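Local coordinates for putative uncharacterized protein (Pseudomonas phage 201phi2-1, PDB 3R4V) that is a phage tubulin-like protein of unassigned function, with guanosine-5'-diphosphate bound in a pocket of its parallel-stranded half, at residues L66-I71 with G99-G104; A81-V86 with A192-F197; Q105-K110 with V142-P147; E138-A141 with P147-V150. All blocks are in the same frame, centred on the assembly; numbering follows the deposited sequence.

All four contacts belong to one layered alpha/beta body. Contacts 1 and 3 follow each other along helix 95-108, their centres about 14 Å apart, and contacts 3 and 4 share helix 124-144 and Pro147, with centres about 8 Å apart. In contact 1 the Val67 side chain lies about 10 Å from guanosine-5'-diphosphate and about 11 Å from a magnesium ion. Contact 2 spans the longest separation in sequence, and the loop it closes contains contacts 3 and 4, with centres about 11 Å and 13 Å away. It touches contact 4 at strand 148-154, where Val195 CG2 comes to 3.6 Å from Val149 CG2.

Contact 1 of 4, residues L66-I71 with G99-G104; sequences LVRPQI and GPLITG
Ile71 packs against Leu101 where the 3-10 turn 68-70 and the first residue of helix 71-76, Ile71 itself, pass helix 95-108; the nearest CA atoms, those of Ile71 and Ile102, are 7.1 Å apart. Helix 95-108 is the crossover of a beta-alpha-beta unit between strands 84-89 and 113-119, and the junction between helices 60-67 and 71-76 packs on it here. Leu101 carries the contact, touching Val67, Arg68 and Ile71. With CG anti to its carbonyl carbon (chi1 -71°), its isobutyl group projects among these three. Leu101 CB approaches Ile71 CD1 at 3.7 Å, and Leu101 CD1 lies 3.8 Å from Ile71 CG1, the two side chains crossing at about a right angle. Val67 CG2 reaches Leu101 CD1 at 4.0 Å; Val67 also leans on Thr33 and Thr53. The second methyl, Leu101 CD2, meets the aliphatic part of Arg68, with Arg68 CD at 4.0 Å, where the arginine chain bends at chi2. No hydrogen bond joins the segments, so apolar surface carries the contact. Within the helix, Gly99 O accepts from both Thr103 N and Thr103 OG1, the hydroxyl at 2.8 Å and 46° out of the carbonyl plane.

Contact 2 of 4, residues A81-V86 with A192-F197; sequences ADFYIV and ANWVRF
Phe83 CZ comes to the edge of the Trp194 indole, near its plane, while the indole approaches the phenyl ring obliquely. The two ring planes lie within about 16° of parallel, yet they do not stack: the closest atoms are Phe83 CZ and Trp194 CZ3, at 4.4 Å. Val195 CG1 comes to 4.3 Å from Phe83 CE1 and lies on the opposite side of the phenyl plane from Trp194 CZ3, so the far end of the ring fits between the two helix residues. Phe83 attains this by placing CG nearly anti to its backbone N (chi1 -165°), while Ile85 CG1 lies at the ring edge, in its plane. In the fold, Phe83 stands just before strand 84-89, a parallel strand flanked by 6-10 and 113-119, whereas Trp194 and Val195 end helix 188-195, in the part of the chain belonging to the phage tubulin-like C-terminal domain family. Helix 161-178 adjoins both partners, through Val175 on Phe83 and Leu178 on Trp194, consistent with the helix that links the two domains in tubulin relatives. At the other end of segment 81-86, Ala81 CB lies over one face of the Tyr84 ring, displaced toward the rim and 3.9 Å above the plane, and Ala81 N donates to Tyr84 OH at 2.9 Å with an N-H...O angle of 155°.

Contact 3 of 4, residues Q105-K110 with V142-P147; sequences QLADRK and VNKHLP
Lys144 NZ is gripped by two oxygens, Asp108 OD1 in a salt bridge of 2.8 Å and a water that accepts from it at the same length. The ammonium meets OD1 on the syn side, 24° out of the carboxylate plane, and the same water closes a loop with the salt bridge, its link to Asp108 OD2 being weak. The bridge ties together the C-terminal ends of helices 95-108 and 124-144, successive crossover helices of the beta-alpha-beta succession that joins strands 84-89, 113-119 and 148-154. Both helices close with a Schellman motif: Lys110 and His145 take positive phi, and Leu146 N reaches back to Ala141 O. Beneath the charges the contact is apolar. Ala107 CB lies 3.7 Å from Lys144 CG, and the lysine chain, bent at chi2 (-67°), runs past this methyl to the acid. Leu146 approaches Ala107 as well, its CD2 standing 3.8 Å from Ala107 CB, and it rests on Phe113 of the sheet. Two lysines lie near the two helix C-termini, where the local field may favour positive charge. Lys110 crosses to the other segment through water: one water accepts from Lys110 NZ at 2.9 Å and donates to Lys144 O, and a second, held weakly by Lys110 NZ, donates to His145 O at 3.1 Å.

Contact 4 of 4, residues E138-A141 with P147-V150; sequences EAIA and PIVV
Ile148 can be followed outward to Ala141 and Ile140. From Ile148 CB, CG1 stands anti to the carbonyl carbon (chi1 -63°), which carries it toward helix 124-144. There CG1 lies against both the methyl and the backbone of Ala141, 3.7 Å from Ala141 CB and also 3.7 Å from Ala141 CA. The small side chain of Ala141 thus lets helix backbone and strand side chain come close. A bend at chi2 (-66°) then turns Ile148 CD1 toward Ile140 CG2, 4.1 Å away, the two isoleucines crossing at a slant. The same CD1 is 4.0 Å from Thr103 CG2, so it sits between helices 124-144 and 95-108. Helix 124-144 and strand 148-154 form the second half of the beta-alpha-beta unit that begins with strand 113-119, and the intervening turn is short enough that the CA atoms of Ala141 and Pro147 are 5.4 Å apart. Strand 148-154 is held between 113-119 and 208-214, Val149 hydrogen-bonding through its backbone to Ser115, and Ile148 and Val150 to Cys209. No hydrogen bond crosses between helix and strand in this contact. Further out, Ile140 also touches Pro100 of helix 95-108, while Glu138 OE1 accepts from Val208 N on the neighbouring strand.

Contact 1 of 4, residues L66-I71 with G99-G104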
loop_
_atom_site.group_PDB
_atom_site.type_symbol
_atom_site.label_atom_id
_atom_site.label_comp_id
_atom_site.label_asym_id
_atom_site.label_seq_id
_atom_site.Cartn_x
_atom_site.Cartn_y
_atom_site.Cartn_z
ATOM N N LEU A 66 -16.143 -10.646 9.287
ATOM C CA LEU A 66 -16.181 -10.030 10.615
ATOM C C LEU A 66 -16.032 -8.516 10.544
ATOM O O LEU A 66 -16.689 -7.787 11.289
ATOM C CB LEU A 66 -15.072 -10.604 11.492
ATOM C CG LEU A 66 -15.321 -12.069 11.855
ATOM C CD1 LEU A 66 -14.135 -12.667 12.595
ATOM C CD2 LEU A 66 -16.580 -12.153 12.673
ATOM N N VAL A 67 -15.165 -8.044 9.655
ATOM C CA VAL A 67 -14.846 -6.617 9.628
ATOM C C VAL A 67 -15.718 -5.814 8.670
ATOM O O VAL A 67 -15.937 -4.626 8.881
ATOM C CB VAL A 67 -13.350 -6.361 9.340
ATOM C CG1 VAL A 67 -12.496 -7.116 10.344
ATOM C CG2 VAL A 67 -12.989 -6.757 7.910
ATOM N N ARG A 68 -16.223 -6.461 7.626
ATOM C CA ARG A 68 -17.011 -5.761 6.615
ATOM C C ARG A 68 -18.142 -4.906 7.199
ATOM O O ARG A 68 -18.285 -3.746 6.834
ATOM C CB ARG A 68 -17.539 -6.736 5.551
ATOM C CG ARG A 68 -18.432 -6.088 4.501
ATOM C CD ARG A 68 -17.712 -4.907 3.864
ATOM N NE ARG A 68 -18.502 -4.249 2.825
ATOM C CZ ARG A 68 -19.178 -3.117 2.997
ATOM N NH1 ARG A 68 -19.170 -2.500 4.173
ATOM N NH2 ARG A 68 -19.865 -2.600 1.987
ATOM N N PRO A 69 -18.957 -5.462 8.119
ATOM C CA PRO A 69 -20.072 -4.636 8.593
ATOM C C PRO A 69 -19.624 -3.443 9.441
ATOM O O PRO A 69 -20.430 -2.552 9.708
ATOM C CB PRO A 69 -20.902 -5.617 9.449
ATOM C CG PRO A 69 -20.404 -6.997 9.064
ATOM C CD PRO A 69 -18.965 -6.801 8.732
ATOM N N GLN A 70 -18.358 -3.429 9.850
ATOM C CA GLN A 70 -17.822 -2.368 10.702
ATOM C C GLN A 70 -17.193 -1.225 9.923
ATOM O O GLN A 70 -16.894 -0.175 10.481
ATOM C CB GLN A 70 -16.796 -2.937 11.691
ATOM C CG GLN A 70 -17.372 -4.020 12.621
ATOM C CD GLN A 70 -16.323 -4.624 13.540
ATOM O OE1 GLN A 70 -15.685 -3.922 14.327
ATOM N NE2 GLN A 70 -16.130 -5.931 13.433
ATOM N N ILE A 71 -16.997 -1.426 8.629
ATOM C CA ILE A 71 -16.343 -0.417 7.803
ATOM C C ILE A 71 -17.020 0.959 7.874
ATOM O O ILE A 71 -16.342 1.972 8.034
ATOM C CB ILE A 71 -16.248 -0.880 6.353
ATOM C CG1 ILE A 71 -15.264 -2.053 6.237
ATOM C CG2 ILE A 71 -15.849 0.281 5.445
ATOM C CD1 ILE A 71 -13.850 -1.738 6.708
ATOM N N GLY A 99 -7.356 -2.499 4.636
ATOM C CA GLY A 99 -6.760 -1.542 3.703
ATOM C C GLY A 99 -7.607 -1.394 2.442
ATOM O O GLY A 99 -8.071 -0.299 2.114
ATOM N N PRO A 100 -7.827 -2.502 1.727
ATOM C CA PRO A 100 -8.654 -2.400 0.518
ATOM C C PRO A 100 -10.129 -2.028 0.755
ATOM O O PRO A 100 -10.717 -1.354 -0.096
ATOM C CB PRO A 100 -8.517 -3.785 -0.116
ATOM C CG PRO A 100 -7.138 -4.254 0.350
ATOM C CD PRO A 100 -7.082 -3.773 1.784
ATOM N N LEU A 101 -10.735 -2.458 1.858
ATOM C CA LEU A 101 -12.106 -2.021 2.131
ATOM C C LEU A 101 -12.162 -0.504 2.288
ATOM O O LEU A 101 -13.029 0.156 1.718
ATOM C CB LEU A 101 -12.690 -2.708 3.367
ATOM C CG LEU A 101 -13.003 -4.192 3.147
ATOM C CD1 LEU A 101 -13.378 -4.815 4.477
ATOM C CD2 LEU A 101 -14.126 -4.383 2.116
ATOM N N ILE A 102 -11.232 0.050 3.058
ATOM C CA ILE A 102 -11.205 1.501 3.267
ATOM C C ILE A 102 -10.931 2.201 1.932
ATOM O O ILE A 102 -11.516 3.252 1.633
ATOM C CB ILE A 102 -10.184 1.893 4.340
ATOM C CG1 ILE A 102 -10.684 1.458 5.716
ATOM C CG2 ILE A 102 -9.928 3.417 4.336
ATOM C CD1 ILE A 102 -9.612 1.477 6.774
ATOM N N THR A 103 -10.074 1.582 1.126
ATOM C CA THR A 103 -9.708 2.109 -0.192
ATOM C C THR A 103 -10.953 2.201 -1.073
ATOM O O THR A 103 -11.180 3.209 -1.743
ATOM C CB THR A 103 -8.648 1.228 -0.858
ATOM O OG1 THR A 103 -7.453 1.258 -0.067
ATOM C CG2 THR A 103 -8.320 1.727 -2.262
ATOM N N GLY A 104 -11.757 1.145 -1.074
ATOM C CA GLY A 104 -13.029 1.171 -1.782
ATOM C C GLY A 104 -13.897 2.332 -1.335
ATOM O O GLY A 104 -14.520 3.003 -2.156
#

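Contact 2 of 4, residues A81-V86 with A192-F197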
loop_
_atom_site.group_PDB
_atom_site.type_symbol
_atom_site.label_atom_id
_atom_site.label_comp_id
_atom_site.label_asym_id
_atom_site.label_seq_id
_atom_site.Cartn_x
_atom_site.Cartn_y
_atom_site.Cartn_z
ATOM N N ALA A 81 -10.687 14.743 3.444
ATOM C CA ALA A 81 -9.390 15.348 3.162
ATOM C C ALA A 81 -9.178 15.546 1.670
ATOM O O ALA A 81 -9.806 14.878 0.848
ATOM C CB ALA A 81 -8.271 14.510 3.753
ATOM N N ASP A 82 -8.288 16.471 1.328
ATOM C CA ASP A 82 -7.944 16.731 -0.063
ATOM C C ASP A 82 -7.103 15.617 -0.689
ATOM O O ASP A 82 -7.033 15.498 -1.913
ATOM C CB ASP A 82 -7.211 18.067 -0.193
ATOM C CG ASP A 82 -8.127 19.262 0.037
ATOM O OD1 ASP A 82 -9.341 19.135 -0.235
ATOM O OD2 ASP A 82 -7.628 20.320 0.487
ATOM N N PHE A 83 -6.444 14.819 0.146
ATOM C CA PHE A 83 -5.639 13.713 -0.347
ATOM C C PHE A 83 -5.525 12.670 0.749
ATOM O O PHE A 83 -5.584 13.006 1.929
ATOM C CB PHE A 83 -4.245 14.228 -0.748
ATOM C CG PHE A 83 -3.449 13.267 -1.591
ATOM C CD1 PHE A 83 -3.579 13.251 -2.976
ATOM C CD2 PHE A 83 -2.556 12.394 -1.006
ATOM C CE1 PHE A 83 -2.833 12.374 -3.756
ATOM C CE2 PHE A 83 -1.810 11.513 -1.775
ATOM C CZ PHE A 83 -1.940 11.505 -3.155
ATOM N N TYR A 84 -5.399 11.397 0.377
ATOM C CA TYR A 84 -5.194 10.356 1.383
ATOM C C TYR A 84 -3.995 9.492 1.037
ATOM O O TYR A 84 -3.654 9.310 -0.124
ATOM C CB TYR A 84 -6.421 9.439 1.521
ATOM C CG TYR A 84 -7.743 10.153 1.766
ATOM C CD1 TYR A 84 -8.339 10.160 3.030
ATOM C CD2 TYR A 84 -8.400 10.806 0.730
ATOM C CE1 TYR A 84 -9.565 10.804 3.251
ATOM C CE2 TYR A 84 -9.618 11.445 0.943
ATOM C CZ TYR A 84 -10.186 11.447 2.203
ATOM O OH TYR A 84 -11.391 12.080 2.392
ATOM N N ILE A 85 -3.371 8.932 2.056
ATOM C CA ILE A 85 -2.331 7.938 1.843
ATOM C C ILE A 85 -2.746 6.699 2.626
ATOM O O ILE A 85 -3.085 6.803 3.807
ATOM C CB ILE A 85 -0.985 8.453 2.349
ATOM C CG1 ILE A 85 -0.605 9.736 1.594
ATOM C CG2 ILE A 85 0.101 7.372 2.228
ATOM C CD1 ILE A 85 0.588 10.479 2.168
ATOM N N VAL A 86 -2.725 5.533 1.983
ATOM C CA VAL A 86 -3.096 4.284 2.654
ATOM C C VAL A 86 -1.903 3.325 2.691
ATOM O O VAL A 86 -1.182 3.216 1.712
ATOM C CB VAL A 86 -4.216 3.585 1.912
ATOM C CG1 VAL A 86 -4.780 2.454 2.781
ATOM C CG2 VAL A 86 -5.301 4.576 1.539
ATOM N N ALA A 192 -5.183 16.055 -8.031
ATOM C CA ALA A 192 -6.324 15.168 -8.279
ATOM C C ALA A 192 -6.260 14.591 -9.685
ATOM O O ALA A 192 -6.424 13.386 -9.880
ATOM C CB ALA A 192 -7.657 15.900 -8.056
ATOM N N ASN A 193 -6.002 15.443 -10.671
ATOM C CA ASN A 193 -5.968 14.978 -12.053
ATOM C C ASN A 193 -4.723 14.181 -12.429
ATOM O O ASN A 193 -4.707 13.511 -13.467
ATOM C CB ASN A 193 -6.202 16.129 -13.019
ATOM C CG ASN A 193 -7.640 16.598 -12.999
ATOM O OD1 ASN A 193 -8.569 15.796 -13.154
ATOM N ND2 ASN A 193 -7.835 17.885 -12.766
ATOM N N TRP A 194 -3.691 14.257 -11.592
ATOM C CA TRP A 194 -2.520 13.415 -11.749
ATOM C C TRP A 194 -2.858 11.983 -11.373
ATOM O O TRP A 194 -2.568 11.057 -12.124
ATOM C CB TRP A 194 -1.370 13.928 -10.869
ATOM C CG TRP A 194 -0.266 12.945 -10.593
ATOM C CD1 TRP A 194 0.615 12.419 -11.493
ATOM C CD2 TRP A 194 0.085 12.397 -9.317
ATOM N NE1 TRP A 194 1.497 11.569 -10.851
ATOM C CE2 TRP A 194 1.188 11.539 -9.515
ATOM C CE3 TRP A 194 -0.431 12.544 -8.026
ATOM C CZ2 TRP A 194 1.784 10.828 -8.470
ATOM C CZ3 TRP A 194 0.161 11.842 -6.984
ATOM C CH2 TRP A 194 1.255 10.996 -7.211
ATOM N N VAL A 195 -3.463 11.800 -10.203
ATOM C CA VAL A 195 -3.665 10.448 -9.683
ATOM C C VAL A 195 -4.986 9.816 -10.151
ATOM O O VAL A 195 -5.073 8.588 -10.312
ATOM C CB VAL A 195 -3.526 10.407 -8.136
ATOM C CG1 VAL A 195 -4.711 11.088 -7.452
ATOM C CG2 VAL A 195 -3.381 8.975 -7.677
ATOM N N ARG A 196 -6.000 10.652 -10.384
ATOM C CA ARG A 196 -7.275 10.208 -10.960
ATOM C C ARG A 196 -7.276 10.479 -12.471
ATOM O O ARG A 196 -8.189 11.125 -12.998
ATOM C CB ARG A 196 -8.441 10.952 -10.314
ATOM C CG ARG A 196 -8.591 10.751 -8.801
ATOM C CD ARG A 196 -9.799 11.564 -8.273
ATOM N NE ARG A 196 -11.022 11.164 -8.966
ATOM C CZ ARG A 196 -11.772 10.136 -8.591
ATOM N NH1 ARG A 196 -11.447 9.451 -7.504
ATOM N NH2 ARG A 196 -12.847 9.799 -9.288
ATOM N N PHE A 197 -6.244 10.003 -13.162
ATOM C CA PHE A 197 -6.026 10.406 -14.551
ATOM C C PHE A 197 -7.124 9.956 -15.516
ATOM O O PHE A 197 -7.297 10.559 -16.561
ATOM C CB PHE A 197 -4.636 9.994 -15.056
ATOM C CG PHE A 197 -4.358 8.515 -14.960
ATOM C CD1 PHE A 197 -4.795 7.648 -15.957
ATOM C CD2 PHE A 197 -3.651 7.994 -13.878
ATOM C CE1 PHE A 197 -4.550 6.283 -15.881
ATOM C CE2 PHE A 197 -3.388 6.630 -13.797
ATOM C CZ PHE A 197 -3.833 5.772 -14.797
#

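Contact 3 of 4, residues Q105-K110 with V142-P147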
loop_
_atom_site.group_PDB
_atom_site.type_symbol
_atom_site.label_atom_id
_atom_site.label_comp_id
_atom_site.label_asym_id
_atom_site.label_seq_id
_atom_site.Cartn_x
_atom_site.Cartn_y
_atom_site.Cartn_z
ATOM N N GLN A 105 -13.941 2.572 -0.028
ATOM C CA GLN A 105 -14.734 3.682 0.508
ATOM C C GLN A 105 -14.175 5.036 0.051
ATOM O O GLN A 105 -14.932 5.978 -0.238
ATOM C CB GLN A 105 -14.780 3.612 2.034
ATOM C CG GLN A 105 -15.502 2.378 2.571
ATOM C CD GLN A 105 -16.954 2.327 2.150
ATOM O OE1 GLN A 105 -17.700 3.294 2.319
ATOM N NE2 GLN A 105 -17.364 1.200 1.585
ATOM N N LEU A 106 -12.855 5.143 0.001
ATOM C CA LEU A 106 -12.238 6.379 -0.482
ATOM C C LEU A 106 -12.586 6.610 -1.952
ATOM O O LEU A 106 -12.813 7.744 -2.374
ATOM C CB LEU A 106 -10.716 6.350 -0.291
ATOM C CG LEU A 106 -10.217 6.297 1.149
ATOM C CD1 LEU A 106 -8.693 6.220 1.145
ATOM C CD2 LEU A 106 -10.679 7.533 1.902
ATOM N N ALA A 107 -12.601 5.543 -2.746
ATOM C CA ALA A 107 -13.034 5.679 -4.135
ATOM C C ALA A 107 -14.479 6.210 -4.199
ATOM O O ALA A 107 -14.789 7.065 -5.021
ATOM C CB ALA A 107 -12.894 4.346 -4.894
ATOM N N ASP A 108 -15.359 5.717 -3.326
ATOM C CA ASP A 108 -16.739 6.207 -3.302
ATOM C C ASP A 108 -16.814 7.701 -2.941
ATOM O O ASP A 108 -17.738 8.391 -3.370
ATOM C CB ASP A 108 -17.625 5.380 -2.356
ATOM C CG ASP A 108 -17.920 3.972 -2.882
ATOM O OD1 ASP A 108 -17.656 3.678 -4.068
ATOM O OD2 ASP A 108 -18.453 3.151 -2.100
ATOM N N ARG A 109 -15.849 8.194 -2.158
ATOM C CA ARG A 109 -15.758 9.627 -1.840
ATOM C C ARG A 109 -15.251 10.441 -3.030
ATOM O O ARG A 109 -15.154 11.659 -2.949
ATOM C CB ARG A 109 -14.817 9.888 -0.654
ATOM C CG ARG A 109 -15.239 9.296 0.676
ATOM C CD ARG A 109 -14.319 9.761 1.810
ATOM N NE ARG A 109 -14.779 9.285 3.114
ATOM C CZ ARG A 109 -14.210 9.595 4.277
ATOM N NH1 ARG A 109 -13.159 10.398 4.314
ATOM N NH2 ARG A 109 -14.708 9.110 5.408
ATOM N N LYS A 110 -14.909 9.762 -4.122
ATOM C CA LYS A 110 -14.283 10.407 -5.283
ATOM C C LYS A 110 -12.944 11.038 -4.906
ATOM O O LYS A 110 -12.533 12.052 -5.470
ATOM C CB LYS A 110 -15.224 11.443 -5.910
ATOM C CG LYS A 110 -16.567 10.861 -6.330
ATOM C CD LYS A 110 -16.371 9.552 -7.088
ATOM C CE LYS A 110 -17.319 9.422 -8.261
ATOM N NZ LYS A 110 -17.069 8.156 -9.011
ATOM N N VAL A 142 -11.381 -1.568 -11.336
ATOM C CA VAL A 142 -12.458 -1.799 -12.311
ATOM C C VAL A 142 -13.865 -1.396 -11.823
ATOM O O VAL A 142 -14.590 -0.669 -12.509
ATOM C CB VAL A 142 -12.477 -3.271 -12.749
ATOM C CG1 VAL A 142 -13.655 -3.533 -13.697
ATOM C CG2 VAL A 142 -11.172 -3.607 -13.404
ATOM N N ASN A 143 -14.260 -1.884 -10.653
ATOM C CA ASN A 143 -15.600 -1.623 -10.132
ATOM C C ASN A 143 -15.857 -0.134 -9.892
ATOM O O ASN A 143 -16.958 0.350 -10.129
ATOM C CB ASN A 143 -15.841 -2.397 -8.830
ATOM C CG ASN A 143 -15.956 -3.896 -9.049
ATOM O OD1 ASN A 143 -15.915 -4.381 -10.181
ATOM N ND2 ASN A 143 -16.079 -4.639 -7.956
ATOM N N LYS A 144 -14.840 0.589 -9.436
ATOM C CA LYS A 144 -15.005 2.006 -9.114
ATOM C C LYS A 144 -14.568 2.887 -10.279
ATOM O O LYS A 144 -14.702 4.110 -10.229
ATOM C CB LYS A 144 -14.191 2.374 -7.872
ATOM C CG LYS A 144 -14.414 1.471 -6.663
ATOM C CD LYS A 144 -15.799 1.605 -6.106
ATOM C CE LYS A 144 -15.893 0.996 -4.709
ATOM N NZ LYS A 144 -17.306 0.860 -4.278
ATOM N N HIS A 145 -14.077 2.248 -11.332
ATOM C CA HIS A 145 -13.539 2.939 -12.495
ATOM C C HIS A 145 -12.561 4.034 -12.070
ATOM O O HIS A 145 -12.781 5.214 -12.306
ATOM C CB HIS A 145 -14.670 3.523 -13.362
ATOM C CG HIS A 145 -14.252 3.769 -14.776
ATOM N ND1 HIS A 145 -14.296 2.787 -15.744
ATOM C CD2 HIS A 145 -13.719 4.862 -15.369
ATOM C CE1 HIS A 145 -13.835 3.277 -16.882
ATOM N NE2 HIS A 145 -13.481 4.534 -16.680
ATOM N N LEU A 146 -11.469 3.634 -11.429
ATOM C CA LEU A 146 -10.524 4.598 -10.908
ATOM C C LEU A 146 -9.173 3.905 -10.846
ATOM O O LEU A 146 -9.128 2.733 -10.484
ATOM C CB LEU A 146 -10.947 4.970 -9.487
ATOM C CG LEU A 146 -10.025 5.906 -8.735
ATOM C CD1 LEU A 146 -10.180 7.291 -9.338
ATOM C CD2 LEU A 146 -10.319 5.921 -7.225
ATOM N N PRO A 147 -8.087 4.611 -11.204
ATOM C CA PRO A 147 -6.774 3.973 -11.014
ATOM C C PRO A 147 -6.523 3.768 -9.532
ATOM O O PRO A 147 -6.825 4.642 -8.716
ATOM C CB PRO A 147 -5.784 5.006 -11.558
ATOM C CG PRO A 147 -6.635 5.891 -12.475
ATOM C CD PRO A 147 -7.967 5.948 -11.809
HETATM O O HOH W 1 -17.276 0.018 -1.650
HETATM O O HOH W 2 -15.880 5.673 -8.130
HETATM O O HOH W 3 -14.254 7.293 -10.505
#

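Contact 4 of 4, residues E138-A141 with P147-V150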
loop_
_atom_site.group_PDB
_atom_site.type_symbol
_atom_site.label_atom_id
_atom_site.label_comp_id
_atom_site.label_asym_id
_atom_site.label_seq_id
_atom_site.Cartn_x
_atom_site.Cartn_y
_atom_site.Cartn_z
ATOM N N GLU A 138 -7.139 -4.631 -8.115
ATOM C CA GLU A 138 -7.492 -4.570 -9.537
ATOM C C GLU A 138 -9.016 -4.565 -9.670
ATOM O O GLU A 138 -9.571 -3.785 -10.458
ATOM C CB GLU A 138 -6.857 -5.736 -10.334
ATOM C CG GLU A 138 -7.143 -5.733 -11.854
ATOM C CD GLU A 138 -6.079 -4.998 -12.654
ATOM O OE1 GLU A 138 -5.515 -4.003 -12.141
ATOM O OE2 GLU A 138 -5.778 -5.426 -13.787
ATOM N N ALA A 139 -9.695 -5.423 -8.905
ATOM C CA ALA A 139 -11.154 -5.505 -8.986
ATOM C C ALA A 139 -11.760 -4.171 -8.571
ATOM O O ALA A 139 -12.695 -3.682 -9.201
ATOM C CB ALA A 139 -11.702 -6.642 -8.114
ATOM N N ILE A 140 -11.208 -3.571 -7.522
ATOM C CA ILE A 140 -11.681 -2.265 -7.076
ATOM C C ILE A 140 -11.461 -1.200 -8.155
ATOM O O ILE A 140 -12.361 -0.398 -8.431
ATOM C CB ILE A 140 -11.046 -1.867 -5.721
ATOM C CG1 ILE A 140 -11.559 -2.826 -4.635
ATOM C CG2 ILE A 140 -11.371 -0.412 -5.389
ATOM C CD1 ILE A 140 -10.875 -2.687 -3.262
ATOM N N ALA A 141 -10.280 -1.191 -8.774
ATOM C CA ALA A 141 -9.998 -0.239 -9.847
ATOM C C ALA A 141 -11.075 -0.341 -10.932
ATOM O O ALA A 141 -11.629 0.672 -11.376
ATOM C CB ALA A 141 -8.625 -0.475 -10.435
ATOM N N PRO A 147 -8.087 4.611 -11.204
ATOM C CA PRO A 147 -6.774 3.973 -11.014
ATOM C C PRO A 147 -6.523 3.768 -9.532
ATOM O O PRO A 147 -6.825 4.642 -8.716
ATOM C CB PRO A 147 -5.784 5.006 -11.558
ATOM C CG PRO A 147 -6.635 5.891 -12.475
ATOM C CD PRO A 147 -7.967 5.948 -11.809
ATOM N N ILE A 148 -5.990 2.604 -9.188
ATOM C CA ILE A 148 -5.590 2.364 -7.812
ATOM C C ILE A 148 -4.079 2.347 -7.801
ATOM O O ILE A 148 -3.445 1.409 -8.290
ATOM C CB ILE A 148 -6.185 1.050 -7.269
ATOM C CG1 ILE A 148 -7.726 1.131 -7.241
ATOM C CG2 ILE A 148 -5.572 0.725 -5.892
ATOM C CD1 ILE A 148 -8.326 2.154 -6.259
ATOM N N VAL A 149 -3.505 3.438 -7.301
ATOM C CA VAL A 149 -2.103 3.756 -7.532
ATOM C C VAL A 149 -1.335 3.377 -6.292
ATOM O O VAL A 149 -1.608 3.889 -5.220
ATOM C CB VAL A 149 -1.957 5.279 -7.785
ATOM C CG1 VAL A 149 -0.515 5.687 -7.918
ATOM C CG2 VAL A 149 -2.736 5.670 -9.048
ATOM N N VAL A 150 -0.378 2.472 -6.450
ATOM C CA VAL A 150 0.346 1.954 -5.301
ATOM C C VAL A 150 1.848 1.991 -5.502
ATOM O O VAL A 150 2.361 1.749 -6.587
ATOM C CB VAL A 150 -0.082 0.507 -4.963
ATOM C CG1 VAL A 150 -1.621 0.384 -4.962
ATOM C CG2 VAL A 150 0.534 -0.483 -5.920
#